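Local atomic coordinates of putative N-acetyl-gamma-glutamyl-phosphate reductase (Arabidopsis thaliana, PDB entry 1XYG), a protein that probably catalyses the NADPH-dependent reduction of N-acetyl-glutamyl phosphate to N-acetyl-glutamate semialdehyde, a step of arginine biosynthesis in the chloroplast. Residues A[142-147]-A[167-172]; A[271-276]-A[286-291]; A[306-311]-A[321-326]. One frame throughout, in Å; residues are numbered along the deposited sequence.

Contact 1 of 3, residues A[142-147]-A[167-172]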
ATOM      1  N   TYR A 142     -25.645  -7.094 -25.183  1.00 32.02           N
ATOM      2  CA  TYR A 142     -24.581  -6.471 -24.393  1.00 29.84           C
ATOM      3  C   TYR A 142     -25.147  -6.062 -23.032  1.00 30.51           C
ATOM      4  O   TYR A 142     -26.107  -5.292 -22.953  1.00 29.55           O
ATOM      5  CB  TYR A 142     -24.045  -5.243 -25.131  1.00 29.70           C
ATOM      6  CG  TYR A 142     -22.768  -4.659 -24.561  1.00 29.20           C
ATOM      7  CD1 TYR A 142     -21.595  -5.416 -24.501  1.00 29.48           C
ATOM      8  CD2 TYR A 142     -22.723  -3.338 -24.116  1.00 30.01           C
ATOM      9  CE1 TYR A 142     -20.405  -4.864 -24.017  1.00 29.63           C
ATOM     10  CE2 TYR A 142     -21.538  -2.776 -23.628  1.00 29.48           C
ATOM     11  CZ  TYR A 142     -20.386  -3.543 -23.586  1.00 29.90           C
ATOM     12  OH  TYR A 142     -19.209  -2.986 -23.137  1.00 29.92           O
ATOM     13  N   GLY A 143     -24.537  -6.570 -21.965  1.00 29.91           N
ATOM     14  CA  GLY A 143     -25.027  -6.297 -20.621  1.00 29.69           C
ATOM     15  C   GLY A 143     -24.778  -4.977 -19.899  1.00 29.07           C
ATOM     16  O   GLY A 143     -24.587  -4.985 -18.684  1.00 29.34           O
ATOM     17  N   LEU A 144     -24.767  -3.853 -20.607  1.00 28.40           N
ATOM     18  CA  LEU A 144     -24.564  -2.563 -19.944  1.00 28.95           C
ATOM     19  C   LEU A 144     -25.970  -2.195 -19.454  1.00 29.72           C
ATOM     20  O   LEU A 144     -26.714  -1.454 -20.108  1.00 29.10           O
ATOM     21  CB  LEU A 144     -24.019  -1.520 -20.934  1.00 27.12           C
ATOM     22  CG  LEU A 144     -23.634  -0.162 -20.321  1.00 27.14           C
ATOM     23  CD1 LEU A 144     -22.690  -0.369 -19.144  1.00 24.94           C
ATOM     24  CD2 LEU A 144     -22.974   0.715 -21.381  1.00 26.38           C
ATOM     25  N   THR A 145     -26.312  -2.738 -18.291  1.00 30.41           N
ATOM     26  CA  THR A 145     -27.631  -2.588 -17.688  1.00 31.07           C
ATOM     27  C   THR A 145     -28.412  -1.281 -17.847  1.00 32.10           C
ATOM     28  O   THR A 145     -29.513  -1.293 -18.405  1.00 32.43           O
ATOM     29  CB  THR A 145     -27.590  -2.968 -16.194  1.00 30.56           C
ATOM     30  OG1 THR A 145     -26.660  -4.047 -16.006  1.00 28.62           O
ATOM     31  CG2 THR A 145     -28.977  -3.439 -15.745  1.00 31.21           C
ATOM     32  N   GLU A 146     -27.871  -0.165 -17.369  1.00 32.28           N
ATOM     33  CA  GLU A 146     -28.590   1.106 -17.466  1.00 32.16           C
ATOM     34  C   GLU A 146     -28.902   1.565 -18.887  1.00 33.30           C
ATOM     35  O   GLU A 146     -29.808   2.368 -19.096  1.00 34.49           O
ATOM     36  CB  GLU A 146     -27.825   2.216 -16.735  1.00 30.14           C
ATOM     37  CG  GLU A 146     -27.761   2.062 -15.224  1.00 27.41           C
ATOM     38  CD  GLU A 146     -26.845   0.926 -14.772  1.00 29.41           C
ATOM     39  OE1 GLU A 146     -25.991   0.472 -15.574  1.00 29.33           O
ATOM     40  OE2 GLU A 146     -26.964   0.499 -13.606  1.00 29.18           O
ATOM     41  N   ILE A 147     -28.161   1.060 -19.865  1.00 33.44           N
ATOM     42  CA  ILE A 147     -28.378   1.449 -21.253  1.00 33.26           C
ATOM     43  C   ILE A 147     -29.264   0.468 -22.044  1.00 34.71           C
ATOM     44  O   ILE A 147     -30.164   0.889 -22.774  1.00 33.08           O
ATOM     45  CB  ILE A 147     -27.023   1.589 -22.006  1.00 33.89           C
ATOM     46  CG1 ILE A 147     -26.077   2.526 -21.244  1.00 35.06           C
ATOM     47  CG2 ILE A 147     -27.256   2.117 -23.406  1.00 32.35           C
ATOM     48  CD1 ILE A 147     -26.495   3.974 -21.221  1.00 35.48           C
ATOM     49  N   THR A 167     -17.154   2.074 -17.478  1.00 25.36           N
ATOM     50  CA  THR A 167     -16.904   3.425 -16.972  1.00 25.43           C
ATOM     51  C   THR A 167     -16.931   4.475 -18.076  1.00 28.24           C
ATOM     52  O   THR A 167     -17.161   5.652 -17.809  1.00 28.36           O
ATOM     53  CB  THR A 167     -15.521   3.551 -16.295  1.00 27.09           C
ATOM     54  OG1 THR A 167     -14.494   3.525 -17.299  1.00 25.42           O
ATOM     55  CG2 THR A 167     -15.297   2.420 -15.296  1.00 24.07           C
ATOM     56  N   ILE A 168     -16.699   4.050 -19.314  1.00 27.49           N
ATOM     57  CA  ILE A 168     -16.662   4.980 -20.440  1.00 25.71           C
ATOM     58  C   ILE A 168     -18.011   5.196 -21.132  1.00 26.79           C
ATOM     59  O   ILE A 168     -18.398   6.334 -21.410  1.00 25.70           O
ATOM     60  CB  ILE A 168     -15.628   4.514 -21.492  1.00 26.43           C
ATOM     61  CG1 ILE A 168     -14.234   4.484 -20.865  1.00 28.28           C
ATOM     62  CG2 ILE A 168     -15.630   5.458 -22.693  1.00 25.24           C
ATOM     63  CD1 ILE A 168     -13.224   3.725 -21.689  1.00 28.99           C
ATOM     64  N   GLN A 169     -18.724   4.110 -21.405  1.00 25.64           N
ATOM     65  CA  GLN A 169     -20.004   4.213 -22.088  1.00 27.51           C
ATOM     66  C   GLN A 169     -21.117   4.844 -21.262  1.00 27.45           C
ATOM     67  O   GLN A 169     -21.944   5.568 -21.801  1.00 27.58           O
ATOM     68  CB  GLN A 169     -20.444   2.835 -22.593  1.00 27.59           C
ATOM     69  CG  GLN A 169     -19.459   2.236 -23.564  1.00 26.87           C
ATOM     70  CD  GLN A 169     -19.836   0.838 -23.968  1.00 30.05           C
ATOM     71  OE1 GLN A 169     -20.754   0.635 -24.774  1.00 30.87           O
ATOM     72  NE2 GLN A 169     -19.140  -0.146 -23.396  1.00 27.69           N
ATOM     73  N   LEU A 170     -21.152   4.582 -19.960  1.00 27.51           N
ATOM     74  CA  LEU A 170     -22.207   5.166 -19.134  1.00 27.30           C
ATOM     75  C   LEU A 170     -22.262   6.693 -19.300  1.00 28.27           C
ATOM     76  O   LEU A 170     -23.340   7.261 -19.480  1.00 26.39           O
ATOM     77  CB  LEU A 170     -22.017   4.779 -17.661  1.00 27.54           C
ATOM     78  CG  LEU A 170     -22.476   3.357 -17.321  1.00 24.99           C
ATOM     79  CD1 LEU A 170     -22.154   3.037 -15.870  1.00 25.42           C
ATOM     80  CD2 LEU A 170     -23.967   3.231 -17.590  1.00 24.86           C
ATOM     81  N   PRO A 171     -21.105   7.375 -19.234  1.00 29.43           N
ATOM     82  CA  PRO A 171     -21.138   8.829 -19.401  1.00 29.32           C
ATOM     83  C   PRO A 171     -21.286   9.300 -20.854  1.00 31.01           C
ATOM     84  O   PRO A 171     -22.059  10.209 -21.140  1.00 31.04           O
ATOM     85  CB  PRO A 171     -19.803   9.276 -18.799  1.00 29.98           C
ATOM     86  CG  PRO A 171     -18.918   8.100 -19.043  1.00 28.59           C
ATOM     87  CD  PRO A 171     -19.818   6.959 -18.652  1.00 27.97           C
ATOM     88  N   LEU A 172     -20.555   8.668 -21.769  1.00 31.07           N
ATOM     89  CA  LEU A 172     -20.572   9.082 -23.167  1.00 29.80           C
ATOM     90  C   LEU A 172     -21.794   8.765 -24.016  1.00 30.76           C
ATOM     91  O   LEU A 172     -22.162   9.561 -24.888  1.00 29.31           O
ATOM     92  CB  LEU A 172     -19.324   8.554 -23.880  1.00 27.75           C
ATOM     93  CG  LEU A 172     -17.977   8.978 -23.288  1.00 29.47           C
ATOM     94  CD1 LEU A 172     -16.859   8.583 -24.245  1.00 27.33           C
ATOM     95  CD2 LEU A 172     -17.969  10.493 -23.039  1.00 26.89           C
TER
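Q169 is the first residue of 167-172 to meet 142-147, and it does so with both its stem and its amide. Q169 CB lies against L144 CD2, 3.5 Å away. Beyond CG the chain is extended, which carries the amide out to the Y142 ring. There Q169 NE2 gives a hydrogen bond to Y142 OH, 2.9 Å long and somewhat bent at 148°. The hydroxyl lies close to the amide plane, and NE2 sits at the ring edge. Ring and amide are turned 31° apart. The same Y142 OH also bonds to E227, and Q169 NE2 has a second, weak bond to the carbonyl of P165. With an alanine here, the Y142 hydroxyl would probably lose its amide donor and the space beside its ring edge would be left unfilled, though the CB contact to L144 would remain.

L170 follows with an apolar branch. L170 CD2 reaches L144 CD1 at 4.1 Å and I147 CG1 at 4.3 Å. L170 CD2 also lies 4.0 Å from E146 OE1, an oxygen held from outside by K330.

The contact joins the start of helix 145-153 to helix 163-177, whose first residue, C163, is the active-site cysteine by similarity. Its chemistry is mixed: leucine and isoleucine carbons fill the middle, with one hydrogen bond at the side. Held by Q169 as donor and by E227, the Y142 hydroxyl is probably fixed in its rotation.

Contact 2 of 3, residues A[271-276]-A[286-291]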
ATOM      1  N   ASP A 271     -24.543  21.939 -19.866  1.00 41.56           N
ATOM      2  CA  ASP A 271     -25.441  21.115 -20.671  1.00 40.48           C
ATOM      3  C   ASP A 271     -25.113  19.627 -20.519  1.00 38.57           C
ATOM      4  O   ASP A 271     -26.015  18.793 -20.411  1.00 36.80           O
ATOM      5  CB  ASP A 271     -25.351  21.518 -22.145  1.00 41.49           C
ATOM      6  CG  ASP A 271     -25.663  22.986 -22.367  1.00 42.55           C
ATOM      7  OD1 ASP A 271     -26.769  23.429 -21.973  1.00 43.00           O
ATOM      8  OD2 ASP A 271     -24.802  23.694 -22.935  1.00 40.73           O
ATOM      9  N   LEU A 272     -23.823  19.297 -20.522  1.00 37.34           N
ATOM     10  CA  LEU A 272     -23.413  17.908 -20.372  1.00 37.19           C
ATOM     11  C   LEU A 272     -23.888  17.414 -19.011  1.00 36.85           C
ATOM     12  O   LEU A 272     -24.438  16.322 -18.889  1.00 35.40           O
ATOM     13  CB  LEU A 272     -21.891  17.777 -20.462  1.00 34.66           C
ATOM     14  CG  LEU A 272     -21.214  18.311 -21.726  1.00 36.68           C
ATOM     15  CD1 LEU A 272     -19.745  17.944 -21.681  1.00 36.39           C
ATOM     16  CD2 LEU A 272     -21.855  17.724 -22.971  1.00 35.85           C
ATOM     17  N   HIS A 273     -23.685  18.241 -17.992  1.00 36.83           N
ATOM     18  CA  HIS A 273     -24.084  17.896 -16.637  1.00 38.63           C
ATOM     19  C   HIS A 273     -25.582  17.638 -16.516  1.00 38.40           C
ATOM     20  O   HIS A 273     -25.999  16.645 -15.914  1.00 36.59           O
ATOM     21  CB  HIS A 273     -23.664  19.001 -15.663  1.00 39.25           C
ATOM     22  CG  HIS A 273     -24.026  18.715 -14.240  1.00 40.94           C
ATOM     23  ND1 HIS A 273     -25.171  19.203 -13.650  1.00 42.11           N
ATOM     24  CD2 HIS A 273     -23.419  17.946 -13.306  1.00 41.85           C
ATOM     25  CE1 HIS A 273     -25.255  18.747 -12.413  1.00 41.54           C
ATOM     26  NE2 HIS A 273     -24.204  17.981 -12.179  1.00 41.14           N
ATOM     27  N   GLN A 274     -26.383  18.527 -17.094  1.00 39.40           N
ATOM     28  CA  GLN A 274     -27.833  18.388 -17.047  1.00 40.03           C
ATOM     29  C   GLN A 274     -28.285  17.125 -17.767  1.00 38.12           C
ATOM     30  O   GLN A 274     -29.159  16.411 -17.287  1.00 35.70           O
ATOM     31  CB  GLN A 274     -28.511  19.610 -17.677  1.00 43.12           C
ATOM     32  CG  GLN A 274     -30.020  19.637 -17.501  1.00 49.84           C
ATOM     33  CD  GLN A 274     -30.428  19.529 -16.042  1.00 53.71           C
ATOM     34  OE1 GLN A 274     -30.018  20.340 -15.208  1.00 54.72           O
ATOM     35  NE2 GLN A 274     -31.237  18.521 -15.725  1.00 54.96           N
ATOM     36  N   GLN A 275     -27.691  16.847 -18.923  1.00 36.18           N
ATOM     37  CA  GLN A 275     -28.068  15.655 -19.675  1.00 36.28           C
ATOM     38  C   GLN A 275     -27.792  14.396 -18.857  1.00 36.04           C
ATOM     39  O   GLN A 275     -28.612  13.478 -18.807  1.00 34.64           O
ATOM     40  CB  GLN A 275     -27.300  15.594 -20.995  1.00 36.23           C
ATOM     41  CG  GLN A 275     -27.745  14.469 -21.906  1.00 38.34           C
ATOM     42  CD  GLN A 275     -29.258  14.433 -22.060  1.00 40.49           C
ATOM     43  OE1 GLN A 275     -29.940  13.581 -21.477  1.00 39.94           O
ATOM     44  NE2 GLN A 275     -29.793  15.373 -22.830  1.00 39.23           N
ATOM     45  N   LEU A 276     -26.631  14.358 -18.211  1.00 35.92           N
ATOM     46  CA  LEU A 276     -26.261  13.211 -17.401  1.00 36.01           C
ATOM     47  C   LEU A 276     -27.160  13.106 -16.178  1.00 37.47           C
ATOM     48  O   LEU A 276     -27.608  12.012 -15.818  1.00 35.42           O
ATOM     49  CB  LEU A 276     -24.800  13.315 -16.968  1.00 32.86           C
ATOM     50  CG  LEU A 276     -23.768  13.086 -18.076  1.00 32.01           C
ATOM     51  CD1 LEU A 276     -22.352  13.201 -17.501  1.00 30.15           C
ATOM     52  CD2 LEU A 276     -23.982  11.710 -18.694  1.00 28.11           C
ATOM     53  N   VAL A 286     -25.927   4.581 -10.733  1.00 30.58           N
ATOM     54  CA  VAL A 286     -25.159   5.600 -11.424  1.00 29.45           C
ATOM     55  C   VAL A 286     -25.479   6.954 -10.801  1.00 29.84           C
ATOM     56  O   VAL A 286     -26.588   7.461 -10.925  1.00 30.36           O
ATOM     57  CB  VAL A 286     -25.494   5.611 -12.931  1.00 29.19           C
ATOM     58  CG1 VAL A 286     -24.581   6.591 -13.670  1.00 27.26           C
ATOM     59  CG2 VAL A 286     -25.362   4.202 -13.495  1.00 27.22           C
ATOM     60  N   LYS A 287     -24.498   7.531 -10.120  1.00 31.08           N
ATOM     61  CA  LYS A 287     -24.674   8.819  -9.468  1.00 31.16           C
ATOM     62  C   LYS A 287     -23.914   9.925 -10.189  1.00 31.96           C
ATOM     63  O   LYS A 287     -22.716   9.801 -10.458  1.00 32.17           O
ATOM     64  CB  LYS A 287     -24.182   8.754  -8.015  1.00 31.51           C
ATOM     65  CG  LYS A 287     -24.767   7.619  -7.169  1.00 31.85           C
ATOM     66  CD  LYS A 287     -26.295   7.657  -7.145  1.00 32.59           C
ATOM     67  CE  LYS A 287     -26.866   6.630  -6.176  1.00 32.14           C
ATOM     68  NZ  LYS A 287     -28.338   6.472  -6.363  1.00 33.16           N
ATOM     69  N   VAL A 288     -24.617  11.002 -10.507  1.00 31.45           N
ATOM     70  CA  VAL A 288     -23.997  12.154 -11.151  1.00 31.80           C
ATOM     71  C   VAL A 288     -23.771  13.181 -10.033  1.00 32.46           C
ATOM     72  O   VAL A 288     -24.724  13.665  -9.425  1.00 31.45           O
ATOM     73  CB  VAL A 288     -24.917  12.752 -12.228  1.00 31.08           C
ATOM     74  CG1 VAL A 288     -24.290  14.018 -12.796  1.00 29.68           C
ATOM     75  CG2 VAL A 288     -25.148  11.733 -13.327  1.00 29.84           C
ATOM     76  N   LEU A 289     -22.513  13.494  -9.744  1.00 33.12           N
ATOM     77  CA  LEU A 289     -22.206  14.439  -8.673  1.00 35.01           C
ATOM     78  C   LEU A 289     -22.410  15.877  -9.133  1.00 36.91           C
ATOM     79  O   LEU A 289     -22.519  16.142 -10.335  1.00 36.43           O
ATOM     80  CB  LEU A 289     -20.763  14.237  -8.189  1.00 34.87           C
ATOM     81  CG  LEU A 289     -20.306  12.790  -7.937  1.00 33.13           C
ATOM     82  CD1 LEU A 289     -18.891  12.791  -7.396  1.00 29.14           C
ATOM     83  CD2 LEU A 289     -21.252  12.098  -6.966  1.00 30.33           C
ATOM     84  N   ASP A 290     -22.477  16.808  -8.184  1.00 40.96           N
ATOM     85  CA  ASP A 290     -22.670  18.214  -8.535  1.00 44.67           C
ATOM     86  C   ASP A 290     -21.432  18.731  -9.258  1.00 47.26           C
ATOM     87  O   ASP A 290     -20.307  18.310  -8.967  1.00 46.51           O
ATOM     88  CB  ASP A 290     -22.928  19.076  -7.291  1.00 46.80           C
ATOM     89  CG  ASP A 290     -24.231  18.728  -6.583  1.00 48.69           C
ATOM     90  OD1 ASP A 290     -25.137  18.150  -7.222  1.00 46.41           O
ATOM     91  OD2 ASP A 290     -24.354  19.049  -5.383  1.00 49.93           O
ATOM     92  N   GLU A 291     -21.641  19.636 -10.210  1.00 49.96           N
ATOM     93  CA  GLU A 291     -20.535  20.202 -10.968  1.00 51.25           C
ATOM     94  C   GLU A 291     -19.396  20.662 -10.056  1.00 49.14           C
ATOM     95  O   GLU A 291     -19.625  21.277  -9.010  1.00 46.34           O
ATOM     96  CB  GLU A 291     -21.027  21.372 -11.832  1.00 55.81           C
ATOM     97  CG  GLU A 291     -21.775  20.937 -13.090  1.00 63.29           C
ATOM     98  CD  GLU A 291     -22.323  22.103 -13.901  1.00 66.83           C
ATOM     99  OE1 GLU A 291     -23.289  22.758 -13.445  1.00 68.19           O
ATOM    100  OE2 GLU A 291     -21.784  22.367 -14.997  1.00 67.20           O
TER
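H273 and V288 carry most of this contact, with E291 closing over the histidine. The H273 side chain leaves helix 269-280 with CG anti to the backbone N (chi1 -179°), which sends the ring across to 286-291. H273 NE2 gives a hydrogen bond to the carbonyl O of L289, 3.1 Å long with an angle of 142° at the hydrogen. The oxygen lies in the ring plane, at its edge, whereas the donor is tilted from the carbonyl plane. E291 comes over one face of the ring. E291 CG makes a CH-pi contact, 3.6 Å from the H273 ring centroid and 23° off the ring normal. The carboxylate beyond it is nearly parallel to the ring. E291 OE1 is 4.0 Å from H273 ND1, so its negative charge might favour a protonated imidazole.

In the fold, helix 269-280 packs on one face of the mixed sheet in the dimerisation domain, over its last strands. Strand 286-288 is the outermost strand there within this chain, and strand 306-312 runs beside it.

V288 points toward the helix, and its two methyls take different partners. V288 CG1 approaches H273 NE2 at 4.0 Å. V288 CG2 rests on the helix, 3.5 Å from L276 O and 4.0 Å from L276 CB. The rest of the L276 side chain extends to M308 and V310 on the neighbouring strand.

Contact 3 of 3, residues A[306-311]-A[321-326]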
ATOM      1  N   CYS A 306     -21.401   3.652  -9.448  1.00 25.68           N
ATOM      2  CA  CYS A 306     -20.568   4.386 -10.382  1.00 27.21           C
ATOM      3  C   CYS A 306     -20.840   5.862 -10.129  1.00 26.84           C
ATOM      4  O   CYS A 306     -21.988   6.296 -10.149  1.00 27.58           O
ATOM      5  CB  CYS A 306     -20.937   4.039 -11.831  1.00 24.99           C
ATOM      6  SG  CYS A 306     -20.246   5.163 -13.075  1.00 27.73           S
ATOM      7  N   HIS A 307     -19.790   6.624  -9.859  1.00 26.01           N
ATOM      8  CA  HIS A 307     -19.939   8.053  -9.638  1.00 26.28           C
ATOM      9  C   HIS A 307     -19.253   8.737 -10.807  1.00 26.80           C
ATOM     10  O   HIS A 307     -18.157   8.335 -11.205  1.00 26.42           O
ATOM     11  CB  HIS A 307     -19.260   8.499  -8.334  1.00 25.36           C
ATOM     12  CG  HIS A 307     -19.928   8.002  -7.087  1.00 27.13           C
ATOM     13  ND1 HIS A 307     -19.407   8.225  -5.830  1.00 26.32           N
ATOM     14  CD2 HIS A 307     -21.063   7.286  -6.900  1.00 25.87           C
ATOM     15  CE1 HIS A 307     -20.191   7.666  -4.924  1.00 26.05           C
ATOM     16  NE2 HIS A 307     -21.203   7.091  -5.548  1.00 25.23           N
ATOM     17  N   MET A 308     -19.896   9.759 -11.356  1.00 28.23           N
ATOM     18  CA  MET A 308     -19.318  10.509 -12.458  1.00 29.86           C
ATOM     19  C   MET A 308     -19.542  12.002 -12.237  1.00 30.01           C
ATOM     20  O   MET A 308     -20.481  12.410 -11.544  1.00 30.20           O
ATOM     21  CB  MET A 308     -19.922  10.064 -13.797  1.00 28.78           C
ATOM     22  CG  MET A 308     -21.419  10.249 -13.915  1.00 29.50           C
ATOM     23  SD  MET A 308     -22.009   9.819 -15.574  1.00 32.24           S
ATOM     24  CE  MET A 308     -21.759   8.024 -15.561  1.00 27.99           C
ATOM     25  N   SER A 309     -18.662  12.804 -12.819  1.00 29.68           N
ATOM     26  CA  SER A 309     -18.737  14.251 -12.702  1.00 31.42           C
ATOM     27  C   SER A 309     -18.181  14.899 -13.970  1.00 31.11           C
ATOM     28  O   SER A 309     -17.344  14.309 -14.658  1.00 29.02           O
ATOM     29  CB  SER A 309     -17.941  14.710 -11.476  1.00 32.47           C
ATOM     30  OG  SER A 309     -18.072  16.105 -11.274  1.00 36.67           O
ATOM     31  N   VAL A 310     -18.657  16.105 -14.276  1.00 32.11           N
ATOM     32  CA  VAL A 310     -18.216  16.837 -15.464  1.00 32.37           C
ATOM     33  C   VAL A 310     -17.501  18.129 -15.066  1.00 33.12           C
ATOM     34  O   VAL A 310     -17.922  18.826 -14.140  1.00 33.42           O
ATOM     35  CB  VAL A 310     -19.406  17.229 -16.369  1.00 32.37           C
ATOM     36  CG1 VAL A 310     -18.890  17.886 -17.635  1.00 34.70           C
ATOM     37  CG2 VAL A 310     -20.235  16.024 -16.705  1.00 34.77           C
ATOM     38  N   PHE A 311     -16.429  18.452 -15.781  1.00 31.49           N
ATOM     39  CA  PHE A 311     -15.661  19.660 -15.507  1.00 30.08           C
ATOM     40  C   PHE A 311     -15.282  20.337 -16.807  1.00 30.97           C
ATOM     41  O   PHE A 311     -15.184  19.689 -17.849  1.00 28.23           O
ATOM     42  CB  PHE A 311     -14.349  19.352 -14.785  1.00 30.77           C
ATOM     43  CG  PHE A 311     -14.490  18.468 -13.597  1.00 32.79           C
ATOM     44  CD1 PHE A 311     -14.719  17.104 -13.751  1.00 32.31           C
ATOM     45  CD2 PHE A 311     -14.386  18.995 -12.313  1.00 32.85           C
ATOM     46  CE1 PHE A 311     -14.844  16.274 -12.644  1.00 32.83           C
ATOM     47  CE2 PHE A 311     -14.510  18.175 -11.194  1.00 32.90           C
ATOM     48  CZ  PHE A 311     -14.740  16.810 -11.361  1.00 33.59           C
ATOM     49  N   ILE A 321     -14.587  14.525 -18.194  1.00 27.52           N
ATOM     50  CA  ILE A 321     -15.515  13.657 -17.490  1.00 27.16           C
ATOM     51  C   ILE A 321     -14.752  12.601 -16.696  1.00 27.23           C
ATOM     52  O   ILE A 321     -13.873  11.927 -17.229  1.00 28.68           O
ATOM     53  CB  ILE A 321     -16.455  12.953 -18.483  1.00 29.05           C
ATOM     54  CG1 ILE A 321     -17.278  13.997 -19.240  1.00 28.26           C
ATOM     55  CG2 ILE A 321     -17.345  11.966 -17.748  1.00 27.35           C
ATOM     56  CD1 ILE A 321     -17.909  13.469 -20.487  1.00 31.74           C
ATOM     57  N   ILE A 322     -15.077  12.483 -15.415  1.00 25.69           N
ATOM     58  CA  ILE A 322     -14.451  11.493 -14.554  1.00 25.59           C
ATOM     59  C   ILE A 322     -15.528  10.482 -14.197  1.00 26.16           C
ATOM     60  O   ILE A 322     -16.624  10.859 -13.781  1.00 25.96           O
ATOM     61  CB  ILE A 322     -13.896  12.137 -13.269  1.00 24.72           C
ATOM     62  CG1 ILE A 322     -12.811  13.156 -13.637  1.00 24.40           C
ATOM     63  CG2 ILE A 322     -13.315  11.073 -12.353  1.00 24.23           C
ATOM     64  CD1 ILE A 322     -12.200  13.884 -12.455  1.00 24.51           C
ATOM     65  N   SER A 323     -15.217   9.203 -14.381  1.00 25.75           N
ATOM     66  CA  SER A 323     -16.162   8.124 -14.092  1.00 24.84           C
ATOM     67  C   SER A 323     -15.443   7.018 -13.308  1.00 25.12           C
ATOM     68  O   SER A 323     -14.419   6.497 -13.760  1.00 25.04           O
ATOM     69  CB  SER A 323     -16.712   7.578 -15.414  1.00 24.92           C
ATOM     70  OG  SER A 323     -17.633   6.532 -15.201  1.00 26.42           O
ATOM     71  N   VAL A 324     -15.969   6.665 -12.136  1.00 22.74           N
ATOM     72  CA  VAL A 324     -15.334   5.637 -11.318  1.00 22.20           C
ATOM     73  C   VAL A 324     -16.267   4.512 -10.871  1.00 23.15           C
ATOM     74  O   VAL A 324     -17.480   4.703 -10.725  1.00 22.11           O
ATOM     75  CB  VAL A 324     -14.688   6.260 -10.052  1.00 21.63           C
ATOM     76  CG1 VAL A 324     -13.783   7.446 -10.458  1.00 17.88           C
ATOM     77  CG2 VAL A 324     -15.788   6.733  -9.082  1.00 17.57           C
ATOM     78  N   ILE A 325     -15.673   3.343 -10.648  1.00 23.47           N
ATOM     79  CA  ILE A 325     -16.386   2.153 -10.191  1.00 22.29           C
ATOM     80  C   ILE A 325     -15.394   1.229  -9.496  1.00 22.67           C
ATOM     81  O   ILE A 325     -14.191   1.492  -9.469  1.00 23.33           O
ATOM     82  CB  ILE A 325     -16.985   1.332 -11.372  1.00 22.03           C
ATOM     83  CG1 ILE A 325     -15.868   0.875 -12.315  1.00 21.74           C
ATOM     84  CG2 ILE A 325     -18.012   2.151 -12.139  1.00 20.31           C
ATOM     85  CD1 ILE A 325     -16.348  -0.083 -13.400  1.00 20.67           C
ATOM     86  N   ASP A 326     -15.912   0.159  -8.908  1.00 22.59           N
ATOM     87  CA  ASP A 326     -15.068  -0.862  -8.304  1.00 22.28           C
ATOM     88  C   ASP A 326     -14.980  -1.803  -9.516  1.00 22.64           C
ATOM     89  O   ASP A 326     -16.002  -2.336  -9.958  1.00 23.09           O
ATOM     90  CB  ASP A 326     -15.793  -1.550  -7.141  1.00 24.40           C
ATOM     91  CG  ASP A 326     -15.034  -2.769  -6.613  1.00 26.04           C
ATOM     92  OD1 ASP A 326     -14.427  -3.491  -7.433  1.00 26.07           O
ATOM     93  OD2 ASP A 326     -15.056  -3.013  -5.388  1.00 24.41           O
TER
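The methyl CG2 of I325 presses into the hollow beside C306, only 3.5 Å from C306 CB. This is a tight carbon pair. The C306 sulfur turns to S323, two residues back along the partner strand; C306 SG is 3.6 Å from S323 OG. That hydroxyl is hydrogen-bonded to the carbonyl of T167, in the helix packed on this face.

M308 and S323 form a non-hydrogen-bonded pair on the same face, their CA atoms 4.3 Å apart. The small serine lies beside the root of the long methionine. From there the M308 chain leaves the sheet and bends at chi3 (69°), reaching P171 of helix 163-177. V310 and I321 continue this face, touching loosely through V310 CG2 and I321 CG1 at 4.4 Å.

The two strands are the arms of an antiparallel beta hairpin in the mixed sheet of the dimerisation domain, running 172° apart. H307 with V324 and S309 with I322 are its hydrogen-bonded pairs, each joined by two backbone bonds.

The opposite face has its own relief. V324 CG2 lies alongside H307 CB at 4.0 Å, while the imidazole leads away towards K287. Further along, S309 is a low point, its OG bonded to the carbonyl of V293. I322, paired with S309, reaches past the serine to F311, and the two side chains meet obliquely: I322 CD1 comes within 3.6 Å of F311 CE1. V219 of a third subunit packs on F311, and S216 of that subunit on I322.

How the contacts relate
The contacts follow one another along the chain, each closing before the next opens. Contacts 2 and 3 have centres 10 Å apart and share the mixed sheet. Strand 286-288 lies beside strand 306-312, probably hydrogen-bonded through K287 N to C306 O and L289 N to M308 O. Contact 1 sits about 12 Å from contact 3 and 15 Å from contact 2, centre to centre. Its helix 163-177 lies on the sheet, where P171 touches I321 and L276. The three thus pack as one layered unit, its contact 2 end partly open to solvent. Side chain to side chain, I325 of contact 3 lies about 5 Å from the probable active-site C163, and Y142 of contact 1 about 9 Å.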